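Local coordinates for protein glycerol kinase, putative (Plasmodium falciparum, PDB 2W41) that binds ADP and probably catalyses the ATP-dependent phosphorylation of glycerol to sn-glycerol 3-phosphate, at residues E265-C270 against L412-C417; F277-T282 against A310-I315. One frame throughout, in Å; residues are numbered along the deposited sequence.

Interaction 1 (E265-C270 against L412-C417). With EDO (1,2-ethanediol), chain V.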
ATOM      1  N   GLU B 265      36.553 -17.091   8.187  1.00 46.15           N
ATOM      2  CA  GLU B 265      36.178 -16.157   7.114  1.00 46.06           C
ATOM      3  C   GLU B 265      34.988 -16.659   6.325  1.00 45.62           C
ATOM      4  O   GLU B 265      34.871 -17.845   6.081  1.00 46.79           O
ATOM      5  CB  GLU B 265      37.373 -15.695   6.217  1.00 46.27           C
ATOM      6  CG  GLU B 265      37.697 -16.460   4.936  1.00 48.19           C
ATOM      7  CD  GLU B 265      36.796 -16.128   3.704  1.00 50.54           C
ATOM      8  OE1 GLU B 265      36.731 -14.953   3.233  1.00 46.77           O
ATOM      9  OE2 GLU B 265      36.169 -17.090   3.167  1.00 52.11           O
ATOM     10  N   GLY B 266      34.074 -15.771   5.958  1.00 44.78           N
ATOM     11  CA  GLY B 266      32.911 -16.186   5.163  1.00 42.99           C
ATOM     12  C   GLY B 266      31.784 -16.672   6.041  1.00 42.17           C
ATOM     13  O   GLY B 266      30.703 -17.003   5.560  1.00 42.03           O
ATOM     14  N   GLU B 267      32.047 -16.721   7.342  1.00 41.85           N
ATOM     15  CA  GLU B 267      31.002 -16.964   8.344  1.00 41.36           C
ATOM     16  C   GLU B 267      30.351 -15.668   8.797  1.00 39.80           C
ATOM     17  O   GLU B 267      31.040 -14.717   9.097  1.00 39.40           O
ATOM     18  CB  GLU B 267      31.582 -17.734   9.526  1.00 41.91           C
ATOM     19  CG  GLU B 267      31.197 -19.190   9.469  1.00 43.37           C
ATOM     20  CD  GLU B 267      32.112 -20.108  10.225  1.00 45.42           C
ATOM     21  OE1 GLU B 267      32.945 -19.641  11.029  1.00 46.08           O
ATOM     22  OE2 GLU B 267      31.996 -21.330  10.003  1.00 47.70           O
ATOM     23  N   ALA B 268      29.022 -15.655   8.818  1.00 39.46           N
ATOM     24  CA  ALA B 268      28.228 -14.432   9.034  1.00 39.32           C
ATOM     25  C   ALA B 268      27.126 -14.660  10.057  1.00 39.26           C
ATOM     26  O   ALA B 268      26.626 -15.759  10.138  1.00 39.29           O
ATOM     27  CB  ALA B 268      27.613 -13.944   7.704  1.00 38.91           C
ATOM     28  N   LYS B 269      26.775 -13.639  10.852  1.00 38.92           N
ATOM     29  CA  LYS B 269      25.537 -13.689  11.660  1.00 38.31           C
ATOM     30  C   LYS B 269      24.573 -12.546  11.323  1.00 38.08           C
ATOM     31  O   LYS B 269      25.005 -11.450  11.011  1.00 37.71           O
ATOM     32  CB  LYS B 269      25.815 -13.749  13.168  1.00 38.13           C
ATOM     33  CG  LYS B 269      26.305 -12.459  13.758  1.00 38.49           C
ATOM     34  CD  LYS B 269      26.051 -12.383  15.261  1.00 40.41           C
ATOM     35  CE  LYS B 269      24.683 -11.790  15.594  1.00 40.09           C
ATOM     36  NZ  LYS B 269      24.524 -10.448  15.033  1.00 41.90           N
ATOM     37  N   CYS B 270      23.269 -12.814  11.358  1.00 38.17           N
ATOM     38  CA  CYS B 270      22.252 -11.768  11.185  1.00 38.26           C
ATOM     39  C   CYS B 270      21.280 -11.781  12.335  1.00 38.26           C
ATOM     40  O   CYS B 270      20.841 -12.852  12.722  1.00 38.05           O
ATOM     41  CB  CYS B 270      21.510 -11.970   9.867  1.00 37.95           C
ATOM     42  SG  CYS B 270      20.333 -10.696   9.428  1.00 38.87           S
ATOM     43  N   LEU B 412      28.282 -17.089   1.080  1.00 51.92           N
ATOM     44  CA  LEU B 412      28.452 -17.275   2.522  1.00 50.90           C
ATOM     45  C   LEU B 412      28.529 -18.745   2.901  1.00 50.50           C
ATOM     46  O   LEU B 412      27.745 -19.559   2.400  1.00 49.98           O
ATOM     47  CB  LEU B 412      27.270 -16.640   3.253  1.00 50.77           C
ATOM     48  CG  LEU B 412      27.411 -15.298   3.985  1.00 50.73           C
ATOM     49  CD1 LEU B 412      28.650 -14.438   3.567  1.00 45.89           C
ATOM     50  CD2 LEU B 412      26.096 -14.526   3.892  1.00 48.09           C
ATOM     51  N   HIS B 413      29.472 -19.069   3.797  1.00 50.65           N
ATOM     52  CA  HIS B 413      29.570 -20.414   4.415  1.00 50.39           C
ATOM     53  C   HIS B 413      28.263 -20.684   5.113  1.00 48.49           C
ATOM     54  O   HIS B 413      27.574 -21.669   4.815  1.00 48.30           O
ATOM     55  CB  HIS B 413      30.779 -20.582   5.401  1.00 51.28           C
ATOM     56  CG  HIS B 413      32.119 -20.668   4.717  1.00 54.88           C
ATOM     57  ND1 HIS B 413      32.285 -21.212   3.453  1.00 58.00           N
ATOM     58  CD2 HIS B 413      33.356 -20.278   5.118  1.00 58.27           C
ATOM     59  CE1 HIS B 413      33.562 -21.139   3.104  1.00 59.24           C
ATOM     60  NE2 HIS B 413      34.234 -20.570   4.094  1.00 58.15           N
ATOM     61  N   VAL B 414      27.907 -19.771   6.013  1.00 46.36           N
ATOM     62  CA  VAL B 414      26.668 -19.889   6.770  1.00 44.11           C
ATOM     63  C   VAL B 414      26.157 -18.498   7.172  1.00 43.22           C
ATOM     64  O   VAL B 414      26.906 -17.503   7.115  1.00 43.61           O
ATOM     65  CB  VAL B 414      26.836 -20.872   7.972  1.00 43.42           C
ATOM     66  CG1 VAL B 414      27.694 -20.247   9.109  1.00 43.34           C
ATOM     67  CG2 VAL B 414      25.493 -21.334   8.473  1.00 41.28           C
ATOM     68  N   LEU B 415      24.877 -18.428   7.526  1.00 41.09           N
ATOM     69  CA  LEU B 415      24.299 -17.260   8.175  1.00 39.67           C
ATOM     70  C   LEU B 415      23.580 -17.749   9.430  1.00 38.82           C
ATOM     71  O   LEU B 415      22.507 -18.325   9.338  1.00 38.44           O
ATOM     72  CB  LEU B 415      23.347 -16.474   7.240  1.00 39.75           C
ATOM     73  CG  LEU B 415      22.813 -15.102   7.704  1.00 38.90           C
ATOM     74  CD1 LEU B 415      23.924 -14.177   7.834  1.00 36.77           C
ATOM     75  CD2 LEU B 415      21.821 -14.517   6.745  1.00 39.20           C
ATOM     76  N   ARG B 416      24.191 -17.501  10.584  1.00 37.74           N
ATOM     77  CA  ARG B 416      23.620 -17.805  11.881  1.00 38.09           C
ATOM     78  C   ARG B 416      22.711 -16.677  12.290  1.00 37.72           C
ATOM     79  O   ARG B 416      23.150 -15.553  12.313  1.00 36.84           O
ATOM     80  CB  ARG B 416      24.722 -18.011  12.959  1.00 38.25           C
ATOM     81  CG  ARG B 416      25.833 -19.048  12.610  1.00 39.42           C
ATOM     82  CD  ARG B 416      25.578 -20.473  13.121  1.00 40.84           C
ATOM     83  NE  ARG B 416      25.308 -20.534  14.562  1.00 43.73           N
ATOM     84  CZ  ARG B 416      24.793 -21.591  15.192  1.00 42.00           C
ATOM     85  NH1 ARG B 416      24.493 -22.673  14.505  1.00 42.66           N
ATOM     86  NH2 ARG B 416      24.580 -21.568  16.502  1.00 39.03           N
ATOM     87  N   CYS B 417      21.461 -16.992  12.651  1.00 38.31           N
ATOM     88  CA  CYS B 417      20.413 -15.983  12.815  1.00 38.85           C
ATOM     89  C   CYS B 417      19.782 -16.039  14.170  1.00 39.87           C
ATOM     90  O   CYS B 417      19.627 -17.112  14.773  1.00 41.19           O
ATOM     91  CB  CYS B 417      19.321 -16.122  11.743  1.00 38.01           C
ATOM     92  SG  CYS B 417      19.949 -15.934  10.069  1.00 38.12           S
TER
HETATM   93  C1  EDO V1510      41.559 -16.388   8.523  1.00 69.04           C
HETATM   94  O1  EDO V1510      42.386 -15.764   7.513  1.00 71.02           O
HETATM   95  C2  EDO V1510      40.360 -17.088   7.865  1.00 68.32           C
HETATM   96  O2  EDO V1510      39.692 -17.974   8.775  1.00 65.39           O
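L415 holds CG trans to its backbone N (chi1 -171°), and this lays CD1 between A268 and C270: CD1 sits 3.7 Å from A268 CB and also reaches C270 CB. C270 has a similar first torsion (-175°), which turns SG away from C417, leaving C270 CB to face C417 SG, loosely. L412 adds its CG to the A268 methyl at 4.0 Å. On the other face E267 lays its CG against V414 CG1, 3.7 Å away, while its OE1 takes the backbone N-H of D264.

The two strands run parallel with a twist of 29° and lie side by side in the middle of the C-terminal domain sheet, in the actin-like ATPase fold of the FGGY kinases. R416 N donates to A268 O (3.0 Å), and R416 O takes the N-H of C270 at 2.9 Å, so R416 N and O both bond to the residues flanking K269. Nearer the start, A268 N reaches V414 O from above the carbonyl plane, a longer and more bent bond at 3.3 Å. At the start of the pair H413 N donates to G266 O (3.0 Å), and its ring lies obliquely beside the carbonyls of E265 and G266, the carboxylate of E265 standing almost perpendicular to it. R416 sends its guanidinium off to a salt bridge with E440, and helix 381-407 covers the face of L412 and C270.

Interaction 2 (F277-T282 against A310-I315). With EDO (1,2-ethanediol), chain P.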
ATOM      1  N   PHE B 277      20.267  -6.345  11.107  1.00 43.02           N
ATOM      2  CA  PHE B 277      21.652  -6.020  10.779  1.00 42.95           C
ATOM      3  C   PHE B 277      22.554  -7.278  10.729  1.00 42.57           C
ATOM      4  O   PHE B 277      22.245  -8.317  11.287  1.00 42.66           O
ATOM      5  CB  PHE B 277      22.187  -4.983  11.783  1.00 43.29           C
ATOM      6  CG  PHE B 277      22.160  -5.469  13.199  1.00 43.52           C
ATOM      7  CD1 PHE B 277      21.062  -5.214  14.012  1.00 44.98           C
ATOM      8  CD2 PHE B 277      23.214  -6.220  13.697  1.00 43.86           C
ATOM      9  CE1 PHE B 277      21.016  -5.682  15.313  1.00 43.70           C
ATOM     10  CE2 PHE B 277      23.175  -6.700  14.983  1.00 44.81           C
ATOM     11  CZ  PHE B 277      22.069  -6.427  15.803  1.00 43.81           C
ATOM     12  N   LEU B 278      23.705  -7.154  10.103  1.00 42.06           N
ATOM     13  CA  LEU B 278      24.498  -8.297   9.750  1.00 41.03           C
ATOM     14  C   LEU B 278      25.989  -8.058  10.041  1.00 40.85           C
ATOM     15  O   LEU B 278      26.491  -6.935   9.885  1.00 39.64           O
ATOM     16  CB  LEU B 278      24.237  -8.512   8.275  1.00 40.78           C
ATOM     17  CG  LEU B 278      25.156  -9.145   7.262  1.00 43.59           C
ATOM     18  CD1 LEU B 278      25.103 -10.644   7.388  1.00 44.24           C
ATOM     19  CD2 LEU B 278      24.591  -8.743   5.928  1.00 45.57           C
ATOM     20  N   LEU B 279      26.695  -9.112  10.472  1.00 40.59           N
ATOM     21  CA  LEU B 279      28.151  -9.083  10.533  1.00 40.66           C
ATOM     22  C   LEU B 279      28.721 -10.274   9.776  1.00 40.79           C
ATOM     23  O   LEU B 279      28.323 -11.395  10.048  1.00 40.58           O
ATOM     24  CB  LEU B 279      28.665  -9.072  11.972  1.00 40.69           C
ATOM     25  CG  LEU B 279      28.801  -7.725  12.692  1.00 43.14           C
ATOM     26  CD1 LEU B 279      27.644  -7.446  13.710  1.00 43.62           C
ATOM     27  CD2 LEU B 279      30.143  -7.623  13.382  1.00 45.21           C
ATOM     28  N   ILE B 280      29.651 -10.019   8.838  1.00 41.67           N
ATOM     29  CA  ILE B 280      30.420 -11.078   8.131  1.00 42.20           C
ATOM     30  C   ILE B 280      31.883 -11.093   8.560  1.00 42.24           C
ATOM     31  O   ILE B 280      32.591 -10.114   8.343  1.00 42.75           O
ATOM     32  CB  ILE B 280      30.427 -10.918   6.572  1.00 42.15           C
ATOM     33  CG1 ILE B 280      29.007 -10.828   5.996  1.00 42.11           C
ATOM     34  CG2 ILE B 280      31.143 -12.119   5.929  1.00 43.45           C
ATOM     35  CD1 ILE B 280      28.926 -10.612   4.425  1.00 41.74           C
ATOM     36  N   ASN B 281      32.328 -12.203   9.142  1.00 42.12           N
ATOM     37  CA  ASN B 281      33.738 -12.419   9.464  1.00 42.04           C
ATOM     38  C   ASN B 281      34.681 -12.450   8.212  1.00 42.45           C
ATOM     39  O   ASN B 281      34.505 -13.262   7.281  1.00 41.92           O
ATOM     40  CB  ASN B 281      33.850 -13.683  10.325  1.00 41.51           C
ATOM     41  CG  ASN B 281      35.276 -13.992  10.763  1.00 41.75           C
ATOM     42  OD1 ASN B 281      36.240 -13.776  10.011  1.00 42.54           O
ATOM     43  ND2 ASN B 281      35.413 -14.530  11.969  1.00 37.01           N
ATOM     44  N   THR B 282      35.658 -11.539   8.173  1.00 42.77           N
ATOM     45  CA  THR B 282      36.538 -11.416   6.991  1.00 43.01           C
ATOM     46  C   THR B 282      37.917 -12.095   7.185  1.00 44.06           C
ATOM     47  O   THR B 282      38.873 -11.799   6.457  1.00 44.57           O
ATOM     48  CB  THR B 282      36.690  -9.940   6.467  1.00 42.61           C
ATOM     49  OG1 THR B 282      37.351  -9.142   7.435  1.00 42.31           O
ATOM     50  CG2 THR B 282      35.350  -9.277   6.210  1.00 41.80           C
ATOM     51  N   ALA B 310      35.832  -7.923  10.499  1.00 37.76           N
ATOM     52  CA  ALA B 310      34.450  -8.099  10.088  1.00 37.40           C
ATOM     53  C   ALA B 310      33.925  -6.961   9.210  1.00 37.89           C
ATOM     54  O   ALA B 310      34.484  -5.861   9.149  1.00 37.79           O
ATOM     55  CB  ALA B 310      33.569  -8.281  11.291  1.00 36.94           C
ATOM     56  N   LEU B 311      32.841  -7.251   8.518  1.00 38.56           N
ATOM     57  CA  LEU B 311      32.089  -6.248   7.791  1.00 38.96           C
ATOM     58  C   LEU B 311      30.659  -6.234   8.371  1.00 40.37           C
ATOM     59  O   LEU B 311      30.092  -7.289   8.720  1.00 40.99           O
ATOM     60  CB  LEU B 311      32.088  -6.562   6.298  1.00 37.81           C
ATOM     61  CG  LEU B 311      33.280  -6.147   5.413  1.00 36.84           C
ATOM     62  CD1 LEU B 311      33.113  -6.772   4.005  1.00 35.87           C
ATOM     63  CD2 LEU B 311      33.499  -4.620   5.297  1.00 29.37           C
ATOM     64  N   GLU B 312      30.105  -5.031   8.479  1.00 41.18           N
ATOM     65  CA  GLU B 312      28.874  -4.727   9.209  1.00 41.56           C
ATOM     66  C   GLU B 312      27.893  -3.982   8.311  1.00 40.75           C
ATOM     67  O   GLU B 312      28.268  -3.060   7.609  1.00 40.43           O
ATOM     68  CB  GLU B 312      29.238  -3.852  10.415  1.00 42.18           C
ATOM     69  CG  GLU B 312      28.257  -3.784  11.586  1.00 45.97           C
ATOM     70  CD  GLU B 312      29.005  -3.483  12.887  1.00 54.51           C
ATOM     71  OE1 GLU B 312      29.820  -2.527  12.841  1.00 57.09           O
ATOM     72  OE2 GLU B 312      28.825  -4.189  13.940  1.00 56.36           O
ATOM     73  N   GLY B 313      26.626  -4.379   8.335  1.00 40.90           N
ATOM     74  CA  GLY B 313      25.609  -3.732   7.511  1.00 40.71           C
ATOM     75  C   GLY B 313      24.298  -3.709   8.249  1.00 40.87           C
ATOM     76  O   GLY B 313      23.987  -4.645   8.977  1.00 41.39           O
ATOM     77  N   SER B 314      23.518  -2.650   8.069  1.00 40.96           N
ATOM     78  CA  SER B 314      22.241  -2.481   8.796  1.00 41.20           C
ATOM     79  C   SER B 314      21.136  -2.027   7.855  1.00 41.20           C
ATOM     80  O   SER B 314      21.392  -1.200   6.959  1.00 41.78           O
ATOM     81  CB  SER B 314      22.402  -1.481   9.933  1.00 40.71           C
ATOM     82  OG  SER B 314      21.165  -1.279  10.569  1.00 43.72           O
ATOM     83  N   ILE B 315      19.932  -2.582   8.003  1.00 41.19           N
ATOM     84  CA  ILE B 315      18.791  -2.068   7.202  1.00 41.15           C
ATOM     85  C   ILE B 315      17.818  -1.298   8.058  1.00 41.59           C
ATOM     86  O   ILE B 315      16.639  -1.233   7.759  1.00 42.56           O
ATOM     87  CB  ILE B 315      18.127  -3.094   6.227  1.00 40.91           C
ATOM     88  CG1 ILE B 315      17.446  -4.271   6.949  1.00 40.58           C
ATOM     89  CG2 ILE B 315      19.183  -3.610   5.221  1.00 40.39           C
ATOM     90  CD1 ILE B 315      16.448  -5.089   6.062  1.00 39.65           C
TER
HETATM   91  C1  EDO P1504      12.940   1.341   7.302  1.00 41.05           C
HETATM   92  O1  EDO P1504      13.523   1.971   6.152  1.00 38.97           O
HETATM   93  C2  EDO P1504      13.942   0.427   7.978  1.00 42.94           C
HETATM   94  O2  EDO P1504      13.903  -0.862   7.358  1.00 47.14           O
HETATM   95  O   HOH W   1      37.006  -6.578   7.137  1.00 26.44           O
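Strands 277-281 and 310-314 run antiparallel, 164° between their directions and 4.5 Å apart at the axes. Two hydrogen-bonded pairs hold them. L278 and G313 exchange bonds both ways, L278 N to G313 O at 2.8 Å and G313 N to L278 O at 3.0 Å; I280 and L311 do the same, with I280 N lying in the carbonyl plane of L311 O at 2.8 Å. Between these pairs L279 CA makes a CA-H...O contact to L311 O, 3.2 Å.

L279 and E312 lie side by side on one face, pointing the same way. E312 keeps CG trans to its backbone N (chi1 -160°) and runs on extended, bringing OE2 to 3.5 Å from L279 CD1; the carboxylate is held by salt bridges to R193 and R89. L279 CD2 also meets the methyl of A310. At the far end T282 crosses L311 at about a right angle, CG2 to CG 3.8 Å, and a water donates to T282 OG1 and, weakly, to A310 O. T282 OG1 itself is hydrogen-bonded to K285 O.

Helix 252-259 packs on L279 and F277, helix 381-407 covers L278 and I280 from the other face, and strands 267-272 and 294-299 flank the pair.

Overall arrangement
Both contacts belong to one mixed sheet of the C-terminal domain, their centres about 9 Å apart. Strands 267-272 and 276-281 follow each other in the chain and lie side by side, with E267 O to N281 N and K269 N to L279 O probable hydrogen bonds at 2.8 Å each. Across the sheet the order is 308-314, 276-281, 267-272, 414-418, so the antiparallel interaction 2 adjoins the parallel interaction 1. Along the chain 310-315 comes back soon after 277-282, whereas 412-417 returns to 265-270 only after that whole excursion. Helix 381-407 touches both contacts. ADP lies about 11 Å from the C417 side chain and about 7 Å from that of F277, placing this sheet beside the nucleotide site.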